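PDB 6WH7: penaeus monodon metallodensovirus major capsid protein from Penaeus monodon metallodensovirus, which forms the icosahedral capsid shell of this shrimp parvovirus as sixty copies, probably enclosing the viral genome. Local coordinates for residues A[156-167]-A[202-212]. Residues are numbered along the deposited sequence; the frame is centred on the assembly and turned at random.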
loop_
_atom_site.group_PDB
_atom_site.type_symbol
_atom_site.label_atom_id
_atom_site.label_comp_id
_atom_site.label_asym_id
_atom_site.label_seq_id
_atom_site.Cartn_x
_atom_site.Cartn_y
_atom_site.Cartn_z
ATOM N N TYR A 156 -39.333 82.885 -28.885
ATOM C CA TYR A 156 -38.321 82.677 -27.868
ATOM C C TYR A 156 -37.664 84.012 -27.584
ATOM O O TYR A 156 -37.727 84.939 -28.391
ATOM C CB TYR A 156 -37.284 81.641 -28.303
ATOM C CG TYR A 156 -36.691 81.925 -29.655
ATOM C CD1 TYR A 156 -35.632 82.802 -29.807
ATOM C CD2 TYR A 156 -37.186 81.303 -30.784
ATOM C CE1 TYR A 156 -35.105 83.056 -31.040
ATOM C CE2 TYR A 156 -36.659 81.552 -32.011
ATOM C CZ TYR A 156 -35.624 82.425 -32.139
ATOM O OH TYR A 156 -35.104 82.668 -33.379
ATOM N N MET A 157 -37.047 84.113 -26.419
ATOM C CA MET A 157 -36.204 85.247 -26.094
ATOM C C MET A 157 -34.761 84.785 -26.138
ATOM O O MET A 157 -34.431 83.709 -25.637
ATOM C CB MET A 157 -36.544 85.831 -24.724
ATOM C CG MET A 157 -35.711 87.040 -24.365
ATOM S SD MET A 157 -36.175 87.785 -22.809
ATOM C CE MET A 157 -35.559 86.558 -21.678
ATOM N N ILE A 158 -33.908 85.584 -26.758
ATOM C CA ILE A 158 -32.519 85.208 -26.966
ATOM C C ILE A 158 -31.695 85.769 -25.821
ATOM O O ILE A 158 -31.664 86.983 -25.610
ATOM C CB ILE A 158 -32.002 85.726 -28.314
ATOM C CG1 ILE A 158 -32.871 85.207 -29.447
ATOM C CG2 ILE A 158 -30.588 85.270 -28.532
ATOM C CD1 ILE A 158 -32.577 85.838 -30.759
ATOM N N HIS A 159 -31.034 84.895 -25.077
ATOM C CA HIS A 159 -30.027 85.321 -24.122
ATOM C C HIS A 159 -28.672 85.222 -24.798
ATOM O O HIS A 159 -28.270 84.140 -25.231
ATOM C CB HIS A 159 -30.026 84.471 -22.861
ATOM C CG HIS A 159 -29.084 84.977 -21.820
ATOM N ND1 HIS A 159 -29.356 86.080 -21.048
ATOM C CD2 HIS A 159 -27.823 84.605 -21.509
ATOM C CE1 HIS A 159 -28.333 86.321 -20.251
ATOM N NE2 HIS A 159 -27.388 85.442 -20.514
ATOM N N SER A 160 -27.968 86.337 -24.875
ATOM C CA SER A 160 -26.693 86.399 -25.561
ATOM C C SER A 160 -25.592 86.689 -24.559
ATOM O O SER A 160 -25.714 87.606 -23.746
ATOM C CB SER A 160 -26.719 87.474 -26.640
ATOM O OG SER A 160 -27.684 87.174 -27.625
ATOM N N ILE A 161 -24.531 85.898 -24.611
ATOM C CA ILE A 161 -23.310 86.157 -23.868
ATOM C C ILE A 161 -22.255 86.570 -24.876
ATOM O O ILE A 161 -22.004 85.846 -25.843
ATOM C CB ILE A 161 -22.848 84.924 -23.081
ATOM C CG1 ILE A 161 -23.880 84.538 -22.032
ATOM C CG2 ILE A 161 -21.535 85.200 -22.420
ATOM C CD1 ILE A 161 -23.569 83.251 -21.362
ATOM N N ASP A 162 -21.630 87.715 -24.657
ATOM C CA ASP A 162 -20.659 88.214 -25.614
ATOM C C ASP A 162 -19.283 87.870 -25.065
ATOM O O ASP A 162 -18.699 88.626 -24.291
ATOM C CB ASP A 162 -20.841 89.714 -25.793
ATOM C CG ASP A 162 -20.034 90.263 -26.924
ATOM O OD1 ASP A 162 -19.423 89.466 -27.658
ATOM O OD2 ASP A 162 -20.013 91.496 -27.079
ATOM N N ASP A 163 -18.740 86.754 -25.539
ATOM C CA ASP A 163 -17.448 86.230 -25.123
ATOM C C ASP A 163 -16.307 86.842 -25.906
ATOM O O ASP A 163 -15.256 87.154 -25.341
ATOM C CB ASP A 163 -17.438 84.716 -25.280
ATOM C CG ASP A 163 -18.298 84.027 -24.255
ATOM O OD1 ASP A 163 -18.556 84.640 -23.204
ATOM O OD2 ASP A 163 -18.734 82.886 -24.505
ATOM N N GLN A 164 -16.494 86.992 -27.213
ATOM C CA GLN A 164 -15.506 87.628 -28.062
ATOM C C GLN A 164 -15.486 89.135 -27.893
ATOM O O GLN A 164 -14.616 89.789 -28.471
ATOM C CB GLN A 164 -15.775 87.257 -29.511
ATOM C CG GLN A 164 -15.610 85.779 -29.788
ATOM C CD GLN A 164 -14.173 85.330 -29.698
ATOM O OE1 GLN A 164 -13.730 84.826 -28.674
ATOM N NE2 GLN A 164 -13.439 85.493 -30.785
ATOM N N GLN A 165 -16.409 89.688 -27.114
ATOM C CA GLN A 165 -16.500 91.122 -26.863
ATOM C C GLN A 165 -16.667 91.898 -28.169
ATOM O O GLN A 165 -15.869 92.764 -28.525
ATOM C CB GLN A 165 -15.297 91.621 -26.063
ATOM C CG GLN A 165 -15.411 93.059 -25.611
ATOM C CD GLN A 165 -14.287 93.461 -24.714
ATOM O OE1 GLN A 165 -13.492 92.631 -24.312
ATOM N NE2 GLN A 165 -14.201 94.738 -24.399
ATOM N N CYS A 166 -17.715 91.538 -28.906
ATOM C CA CYS A 166 -18.152 92.385 -30.006
ATOM C C CYS A 166 -18.422 93.797 -29.515
ATOM O O CYS A 166 -18.061 94.776 -30.174
ATOM C CB CYS A 166 -19.404 91.802 -30.652
ATOM S SG CYS A 166 -19.194 90.176 -31.367
ATOM N N LEU A 167 -19.045 93.916 -28.350
ATOM C CA LEU A 167 -19.377 95.195 -27.740
ATOM C C LEU A 167 -18.486 95.379 -26.524
ATOM O O LEU A 167 -18.639 94.674 -25.523
ATOM C CB LEU A 167 -20.852 95.241 -27.355
ATOM C CG LEU A 167 -21.859 95.660 -28.420
ATOM C CD1 LEU A 167 -21.851 94.712 -29.583
ATOM C CD2 LEU A 167 -23.237 95.698 -27.802
ATOM N N SER A 202 -28.145 88.908 -31.728
ATOM C CA SER A 202 -27.914 87.471 -31.685
ATOM C C SER A 202 -26.900 87.001 -32.718
ATOM O O SER A 202 -26.276 85.956 -32.523
ATOM C CB SER A 202 -29.235 86.740 -31.894
ATOM O OG SER A 202 -29.039 85.343 -31.963
ATOM N N THR A 203 -26.726 87.735 -33.812
ATOM C CA THR A 203 -25.890 87.243 -34.897
ATOM C C THR A 203 -24.407 87.437 -34.625
ATOM O O THR A 203 -23.591 86.634 -35.082
ATOM C CB THR A 203 -26.274 87.928 -36.203
ATOM O OG1 THR A 203 -26.099 89.340 -36.069
ATOM C CG2 THR A 203 -27.722 87.641 -36.532
ATOM N N ILE A 204 -24.034 88.505 -33.928
ATOM C CA ILE A 204 -22.628 88.742 -33.634
ATOM C C ILE A 204 -22.174 87.990 -32.389
ATOM O O ILE A 204 -21.035 87.519 -32.322
ATOM C CB ILE A 204 -22.370 90.249 -33.524
ATOM C CG1 ILE A 204 -23.235 90.866 -32.433
ATOM C CG2 ILE A 204 -22.664 90.892 -34.842
ATOM C CD1 ILE A 204 -22.885 92.291 -32.128
ATOM N N PHE A 205 -23.039 87.861 -31.392
ATOM C CA PHE A 205 -22.617 87.351 -30.095
ATOM C C PHE A 205 -22.336 85.857 -30.157
ATOM O O PHE A 205 -23.042 85.101 -30.826
ATOM C CB PHE A 205 -23.677 87.662 -29.048
ATOM C CG PHE A 205 -23.818 89.124 -28.766
ATOM C CD1 PHE A 205 -22.741 89.964 -28.893
ATOM C CD2 PHE A 205 -25.041 89.670 -28.448
ATOM C CE1 PHE A 205 -22.868 91.305 -28.655
ATOM C CE2 PHE A 205 -25.174 91.012 -28.220
ATOM C CZ PHE A 205 -24.087 91.829 -28.319
ATOM N N ASN A 206 -21.272 85.446 -29.475
ATOM C CA ASN A 206 -20.832 84.061 -29.460
ATOM C C ASN A 206 -21.904 83.114 -28.955
ATOM O O ASN A 206 -22.454 82.323 -29.723
ATOM C CB ASN A 206 -19.584 83.915 -28.596
ATOM C CG ASN A 206 -19.022 82.525 -28.636
ATOM O OD1 ASN A 206 -19.073 81.853 -29.657
ATOM N ND2 ASN A 206 -18.528 82.062 -27.507
ATOM N N LYS A 207 -22.197 83.178 -27.663
ATOM C CA LYS A 207 -23.157 82.277 -27.045
ATOM C C LYS A 207 -24.524 82.932 -27.069
ATOM O O LYS A 207 -24.716 83.996 -26.477
ATOM C CB LYS A 207 -22.753 81.938 -25.614
ATOM C CG LYS A 207 -21.470 81.161 -25.514
ATOM C CD LYS A 207 -21.155 80.802 -24.082
ATOM C CE LYS A 207 -22.113 79.748 -23.572
ATOM N NZ LYS A 207 -21.931 78.461 -24.291
ATOM N N ASN A 208 -25.464 82.308 -27.762
ATOM C CA ASN A 208 -26.829 82.800 -27.854
ATOM C C ASN A 208 -27.742 81.642 -27.504
ATOM O O ASN A 208 -27.797 80.658 -28.241
ATOM C CB ASN A 208 -27.135 83.313 -29.254
ATOM C CG ASN A 208 -26.290 84.483 -29.633
ATOM O OD1 ASN A 208 -26.537 85.603 -29.208
ATOM N ND2 ASN A 208 -25.279 84.235 -30.441
ATOM N N ARG A 209 -28.456 81.750 -26.397
ATOM C CA ARG A 209 -29.452 80.759 -26.018
ATOM C C ARG A 209 -30.814 81.253 -26.460
ATOM O O ARG A 209 -31.213 82.361 -26.105
ATOM C CB ARG A 209 -29.444 80.510 -24.514
ATOM C CG ARG A 209 -28.214 79.809 -24.029
ATOM C CD ARG A 209 -28.215 79.666 -22.531
ATOM N NE ARG A 209 -27.021 78.968 -22.081
ATOM C CZ ARG A 209 -25.842 79.550 -21.924
ATOM N NH1 ARG A 209 -25.703 80.837 -22.185
ATOM N NH2 ARG A 209 -24.800 78.848 -21.515
ATOM N N TYR A 210 -31.523 80.443 -27.236
ATOM C CA TYR A 210 -32.908 80.751 -27.556
ATOM C C TYR A 210 -33.748 80.111 -26.470
ATOM O O TYR A 210 -33.826 78.885 -26.375
ATOM C CB TYR A 210 -33.323 80.253 -28.936
ATOM C CG TYR A 210 -32.564 80.855 -30.088
ATOM C CD1 TYR A 210 -31.817 81.998 -29.928
ATOM C CD2 TYR A 210 -32.729 80.370 -31.363
ATOM C CE1 TYR A 210 -31.152 82.566 -30.981
ATOM C CE2 TYR A 210 -32.083 80.942 -32.435
ATOM C CZ TYR A 210 -31.298 82.041 -32.238
ATOM O OH TYR A 210 -30.650 82.620 -33.299
ATOM N N TRP A 211 -34.376 80.939 -25.658
ATOM C CA TRP A 211 -34.993 80.490 -24.426
ATOM C C TRP A 211 -36.494 80.628 -24.573
ATOM O O TRP A 211 -36.997 81.701 -24.908
ATOM C CB TRP A 211 -34.421 81.268 -23.246
ATOM C CG TRP A 211 -34.922 80.895 -21.908
ATOM C CD1 TRP A 211 -34.847 79.677 -21.325
ATOM C CD2 TRP A 211 -35.360 81.792 -20.888
ATOM N NE1 TRP A 211 -35.325 79.725 -20.046
ATOM C CE2 TRP A 211 -35.632 81.024 -19.749
ATOM C CE3 TRP A 211 -35.584 83.171 -20.836
ATOM C CZ2 TRP A 211 -36.125 81.581 -18.580
ATOM C CZ3 TRP A 211 -36.064 83.717 -19.676
ATOM C CH2 TRP A 211 -36.336 82.930 -18.564
ATOM N N LYS A 212 -37.198 79.531 -24.348
ATOM C CA LYS A 212 -38.592 79.391 -24.709
ATOM C C LYS A 212 -39.413 79.206 -23.447
ATOM O O LYS A 212 -38.882 78.873 -22.387
ATOM C CB LYS A 212 -38.783 78.202 -25.646
ATOM C CG LYS A 212 -38.086 78.359 -26.977
ATOM C CD LYS A 212 -38.342 77.185 -27.881
ATOM C CE LYS A 212 -37.801 77.433 -29.281
ATOM N NZ LYS A 212 -36.315 77.358 -29.362
#
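M157, H159 and I161 exchange backbone N-H and C=O groups with W211, R209 and K207, giving three hydrogen-bonded pairs of an antiparallel ladder whose strands run at 162°. K207 N to I161 O is the longest of the six bonds, 3.2 Å.

Aromatic packing marks the Y156 end, on the face bearing I158 and Y210. The Y156 and Y210 rings form an offset stack, centroids 4.3 Å apart and planes at 13°; CG of Y156 sits between its own backbone N and carbonyl carbon (chi1 52°), laying CE1 above the centre of the Y210 ring. I158 CG1 runs alongside Y210 at CD1, 3.4 Å away. On the opposite face M157 bends at its thioether, bringing CE to the edge of the W211 indole, 3.5 Å from CE3.

Polar side chains follow toward the 163-167 loop. S160 OG donates to N208 OD1 in the amide's carbonyl plane. N206 ND2 hydrogen-bonds the anti lone pair of D163 OD2, 3.1 Å, while its OD1 accepts Y52 N of a second subunit. The D162 carboxylate crosses F205, OD2 lying 3.3 Å from CE1; OD1 accepts C166 N through its syn lone pair, OD2 L167 N nearly along its C-O axis.

With 270-274 flanking 157-162, this is probably the E-F pair of the jelly-roll C-H-E-F sheet, which R209 and Y210 continue into that subunit. Stacked tyrosines thus hold one end; at the other, polar bonds interleave with I204, F205, C166 and L167 packing.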